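Local atomic coordinates of BauA (Acinetobacter baumannii, PDB entry 6HCP), a protein that takes up ferric preacinetobactin across the outer membrane, as a receptor of the TonB-dependent family. Residues P267-W280 with I395-E407. Numbering follows the deposited sequence.
Sequences PKPPKADTLLSPDW and IYDPNPNWGPKPE. With EDO (1,2-ethanediol), chain B; EDO (1,2-ethanediol), chain Q.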
# COMPACT_ATOMS: atom_id res chain seq x y z
N PRO A 267 -21.64 -14.74 -2.77
CA PRO A 267 -21.46 -13.58 -1.90
C PRO A 267 -20.19 -12.81 -2.30
O PRO A 267 -19.35 -13.29 -3.08
CB PRO A 267 -21.31 -14.21 -0.52
CG PRO A 267 -20.63 -15.52 -0.81
CD PRO A 267 -21.14 -15.97 -2.17
N LYS A 268 -20.08 -11.59 -1.79
CA LYS A 268 -18.93 -10.77 -2.06
C LYS A 268 -17.66 -11.47 -1.60
O LYS A 268 -17.64 -12.16 -0.57
CB LYS A 268 -19.10 -9.41 -1.40
CG LYS A 268 -20.15 -8.55 -2.08
CD LYS A 268 -19.92 -7.06 -1.87
CE LYS A 268 -21.19 -6.26 -2.05
NZ LYS A 268 -21.68 -6.43 -3.43
N PRO A 269 -16.56 -11.38 -2.39
CA PRO A 269 -15.32 -12.05 -2.03
C PRO A 269 -14.74 -11.47 -0.74
O PRO A 269 -14.79 -10.27 -0.52
CB PRO A 269 -14.39 -11.80 -3.23
CG PRO A 269 -14.98 -10.62 -3.95
CD PRO A 269 -16.47 -10.64 -3.66
N PRO A 270 -14.28 -12.34 0.17
CA PRO A 270 -13.45 -11.92 1.30
C PRO A 270 -12.17 -11.25 0.78
O PRO A 270 -11.87 -11.32 -0.42
CB PRO A 270 -13.08 -13.24 2.01
CG PRO A 270 -14.10 -14.22 1.53
CD PRO A 270 -14.45 -13.79 0.12
N LYS A 271 -11.39 -10.69 1.69
CA LYS A 271 -10.16 -10.02 1.27
C LYS A 271 -9.24 -11.04 0.58
O LYS A 271 -9.26 -12.25 0.89
CB LYS A 271 -9.50 -9.30 2.46
CG LYS A 271 -9.16 -10.14 3.66
CD LYS A 271 -8.54 -9.30 4.78
CE LYS A 271 -8.22 -10.09 6.03
NZ LYS A 271 -7.28 -11.21 5.75
N ALA A 272 -8.38 -10.51 -0.29
CA ALA A 272 -7.68 -11.31 -1.29
C ALA A 272 -6.73 -12.33 -0.65
O ALA A 272 -6.45 -13.36 -1.28
CB ALA A 272 -6.96 -10.39 -2.25
N ASP A 273 -6.25 -12.09 0.58
CA ASP A 273 -5.27 -12.99 1.19
C ASP A 273 -5.95 -14.07 2.05
O ASP A 273 -5.28 -14.83 2.70
CB ASP A 273 -4.19 -12.24 1.99
CG ASP A 273 -4.73 -11.35 3.10
OD1 ASP A 273 -5.96 -11.28 3.27
OD2 ASP A 273 -3.92 -10.68 3.76
N THR A 274 -7.27 -14.20 1.96
CA THR A 274 -8.02 -15.20 2.70
C THR A 274 -7.75 -16.59 2.08
O THR A 274 -7.87 -16.75 0.90
CB THR A 274 -9.52 -14.88 2.65
OG1 THR A 274 -9.76 -13.56 3.14
CG2 THR A 274 -10.38 -15.86 3.41
N LEU A 275 -7.60 -17.60 2.94
CA LEU A 275 -7.55 -18.99 2.52
C LEU A 275 -8.88 -19.65 2.90
O LEU A 275 -9.23 -19.72 4.06
CB LEU A 275 -6.38 -19.69 3.21
CG LEU A 275 -6.25 -21.17 2.86
CD1 LEU A 275 -6.00 -21.35 1.37
CD2 LEU A 275 -5.17 -21.83 3.69
N LEU A 276 -9.61 -20.12 1.89
CA LEU A 276 -10.95 -20.69 2.11
C LEU A 276 -10.94 -22.22 2.15
O LEU A 276 -11.99 -22.87 2.08
CB LEU A 276 -11.88 -20.17 1.01
CG LEU A 276 -12.23 -18.69 1.10
CD1 LEU A 276 -13.19 -18.31 -0.01
CD2 LEU A 276 -12.83 -18.34 2.46
N SER A 277 -9.75 -22.80 2.28
CA SER A 277 -9.57 -24.22 2.45
C SER A 277 -8.85 -24.46 3.77
O SER A 277 -8.22 -23.53 4.30
CB SER A 277 -8.78 -24.80 1.26
OG SER A 277 -9.43 -24.52 0.01
N PRO A 278 -8.81 -25.70 4.29
CA PRO A 278 -8.18 -25.96 5.59
C PRO A 278 -6.73 -25.46 5.67
O PRO A 278 -5.92 -25.74 4.80
CB PRO A 278 -8.25 -27.49 5.72
CG PRO A 278 -9.44 -27.90 4.88
CD PRO A 278 -9.53 -26.87 3.77
N ASP A 279 -6.40 -24.77 6.78
CA ASP A 279 -5.06 -24.29 7.02
C ASP A 279 -4.09 -25.47 7.10
O ASP A 279 -2.96 -25.35 6.65
CB ASP A 279 -4.96 -23.36 8.25
CG ASP A 279 -5.70 -23.81 9.50
OD1 ASP A 279 -5.89 -25.04 9.66
OD2 ASP A 279 -6.06 -22.93 10.34
N TRP A 280 -4.58 -26.63 7.53
CA TRP A 280 -3.73 -27.83 7.65
C TRP A 280 -3.61 -28.59 6.32
O TRP A 280 -2.82 -29.53 6.24
CB TRP A 280 -4.23 -28.74 8.77
CG TRP A 280 -5.68 -29.12 8.69
CD1 TRP A 280 -6.68 -28.67 9.51
CD2 TRP A 280 -6.29 -30.09 7.82
NE1 TRP A 280 -7.86 -29.27 9.18
CE2 TRP A 280 -7.65 -30.16 8.17
CE3 TRP A 280 -5.80 -30.94 6.81
CZ2 TRP A 280 -8.54 -31.01 7.52
CZ3 TRP A 280 -6.69 -31.76 6.16
CH2 TRP A 280 -8.03 -31.81 6.52
N ILE A 395 -16.83 -17.90 5.44
CA ILE A 395 -15.78 -17.39 4.56
C ILE A 395 -15.23 -16.05 5.08
O ILE A 395 -14.12 -15.68 4.70
CB ILE A 395 -16.23 -17.25 3.09
CG1 ILE A 395 -17.28 -16.15 2.91
CG2 ILE A 395 -16.71 -18.59 2.56
CD1 ILE A 395 -17.68 -15.93 1.47
N TYR A 396 -16.02 -15.31 5.85
CA TYR A 396 -15.57 -14.03 6.35
C TYR A 396 -14.92 -14.13 7.74
O TYR A 396 -14.50 -13.11 8.28
CB TYR A 396 -16.75 -13.05 6.40
CG TYR A 396 -17.43 -12.86 5.07
CD1 TYR A 396 -16.76 -12.27 4.01
CD2 TYR A 396 -18.72 -13.30 4.86
CE1 TYR A 396 -17.35 -12.15 2.76
CE2 TYR A 396 -19.35 -13.14 3.63
CZ TYR A 396 -18.65 -12.59 2.57
OH TYR A 396 -19.28 -12.42 1.37
N ASP A 397 -14.87 -15.32 8.34
CA ASP A 397 -14.26 -15.48 9.68
C ASP A 397 -12.75 -15.32 9.54
O ASP A 397 -12.09 -16.08 8.82
CB ASP A 397 -14.64 -16.81 10.33
CG ASP A 397 -14.30 -16.99 11.82
OD1 ASP A 397 -13.53 -16.19 12.39
OD2 ASP A 397 -14.73 -18.01 12.37
N PRO A 398 -12.12 -14.46 10.38
CA PRO A 398 -10.66 -14.31 10.33
C PRO A 398 -9.96 -15.45 11.06
O PRO A 398 -8.78 -15.61 10.90
CB PRO A 398 -10.39 -12.96 11.02
CG PRO A 398 -11.73 -12.27 11.04
CD PRO A 398 -12.75 -13.38 11.14
N ASN A 399 -10.71 -16.24 11.85
CA ASN A 399 -10.10 -17.29 12.64
C ASN A 399 -10.94 -18.56 12.55
O ASN A 399 -11.32 -19.13 13.57
CB ASN A 399 -9.92 -16.90 14.11
CG ASN A 399 -8.96 -17.82 14.81
OD1 ASN A 399 -7.87 -18.06 14.30
ND2 ASN A 399 -9.37 -18.40 15.93
N PRO A 400 -11.07 -19.16 11.34
CA PRO A 400 -11.88 -20.37 11.20
C PRO A 400 -11.27 -21.54 11.98
O PRO A 400 -10.06 -21.71 12.04
CB PRO A 400 -11.87 -20.59 9.68
CG PRO A 400 -10.52 -20.05 9.26
CD PRO A 400 -10.38 -18.79 10.09
N ASN A 401 -12.13 -22.42 12.49
CA ASN A 401 -11.67 -23.63 13.15
C ASN A 401 -11.78 -24.80 12.16
O ASN A 401 -12.91 -25.23 11.86
CB ASN A 401 -12.52 -23.94 14.38
CG ASN A 401 -12.09 -25.20 15.11
OD1 ASN A 401 -11.13 -25.87 14.72
ND2 ASN A 401 -12.81 -25.54 16.16
N TRP A 402 -10.64 -25.23 11.61
CA TRP A 402 -10.61 -26.26 10.57
C TRP A 402 -10.51 -27.66 11.19
O TRP A 402 -10.55 -28.66 10.47
CB TRP A 402 -9.46 -26.01 9.59
CG TRP A 402 -9.73 -24.88 8.66
CD1 TRP A 402 -9.12 -23.65 8.65
CD2 TRP A 402 -10.73 -24.84 7.63
NE1 TRP A 402 -9.67 -22.87 7.67
CE2 TRP A 402 -10.68 -23.56 7.06
CE3 TRP A 402 -11.61 -25.80 7.10
CZ2 TRP A 402 -11.46 -23.22 5.95
CZ3 TRP A 402 -12.38 -25.46 6.02
CH2 TRP A 402 -12.31 -24.18 5.46
N GLY A 403 -10.40 -27.74 12.52
CA GLY A 403 -10.35 -29.03 13.20
C GLY A 403 -8.98 -29.70 13.04
O GLY A 403 -8.03 -29.12 12.53
N PRO A 404 -8.81 -30.93 13.57
CA PRO A 404 -7.52 -31.60 13.50
C PRO A 404 -7.20 -32.09 12.07
O PRO A 404 -8.10 -32.26 11.24
CB PRO A 404 -7.68 -32.76 14.48
CG PRO A 404 -9.17 -33.02 14.57
CD PRO A 404 -9.87 -31.74 14.18
N LYS A 405 -5.90 -32.20 11.79
CA LYS A 405 -5.39 -32.72 10.56
C LYS A 405 -5.48 -34.24 10.56
O LYS A 405 -4.83 -34.89 11.37
CB LYS A 405 -3.94 -32.29 10.40
CG LYS A 405 -3.28 -32.71 9.09
CD LYS A 405 -1.78 -32.60 9.16
CE LYS A 405 -1.16 -32.19 7.85
NZ LYS A 405 0.22 -31.68 8.05
N PRO A 406 -6.21 -34.87 9.62
CA PRO A 406 -6.25 -36.33 9.57
C PRO A 406 -4.89 -36.88 9.15
O PRO A 406 -4.16 -36.26 8.36
CB PRO A 406 -7.35 -36.67 8.56
CG PRO A 406 -7.67 -35.38 7.83
CD PRO A 406 -7.12 -34.23 8.65
N GLU A 407 -4.52 -38.02 9.73
CA GLU A 407 -3.36 -38.73 9.29
C GLU A 407 -3.55 -39.14 7.82
O GLU A 407 -4.66 -39.43 7.40
CB GLU A 407 -3.15 -39.97 10.17
CG GLU A 407 -1.70 -40.34 10.33
CD GLU A 407 -1.50 -41.74 10.88
OE1 GLU A 407 -2.35 -42.17 11.67
OE2 GLU A 407 -0.55 -42.42 10.43
C1 EDO B . -7.67 -15.81 6.03
O1 EDO B . -7.29 -17.16 5.83
C2 EDO B . -8.45 -15.84 7.32
O2 EDO B . -8.80 -17.22 7.42
C1 EDO Q . -7.45 -41.38 8.41
O1 EDO Q . -6.04 -41.56 8.49
C2 EDO Q . -8.11 -41.89 9.68
O2 EDO Q . -8.18 -40.82 10.62
O HOH W 1 -8.17 -21.04 6.25
O HOH W 2 -8.12 -24.17 12.39
O HOH W 3 -0.16 -29.29 6.98
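Trp-280 and Trp-402 form the tightly packed part, each indole lying against the other segment's backbone. The six-membered ring of Trp-280 receives Pro-406 CD on one face, 3.6 Å from its centroid, and Lys-405 CA sits over the five-membered ring on that face, both as CH-pi contacts; Pro-278 CB of its own segment covers the opposite face. At its edge, Trp-280 NE1 donates to Trp-402 O at 3.0 Å in a straight bond (179°), in the indole plane but well above that of the carbonyl. A chi1 of -74° sets CG of Trp-402 anti to the carbonyl carbon and lays the indole flat along Ser-277 to Asp-279, and Pro-278 CA makes a CH-pi contact 3.6 Å from its five-membered ring centroid. Both segments are loops between strands of the TonB-dependent receptor barrel, and strand 331-358 backs the two tryptophans through Leu-336 and Ser-334. Ile-395 CB packs on Leu-276 CD2 (3.6 Å), while Tyr-396 OH donates to a lone pair of Lys-268 O at 2.6 Å. Toward Pro-398 and Pro-400 the segments part and water fills in: one water accepts from Trp-402 NE1 at 2.8 Å, and a second joins Asp-279 OD2 to Trp-402 N. Between Thr-274 and Pro-400 an ethanediol, probably from the crystallisation liquor, accepts from Leu-275 N. The amine of Lys-268 makes a salt bridge with Asp-219 of a neighbouring subunit.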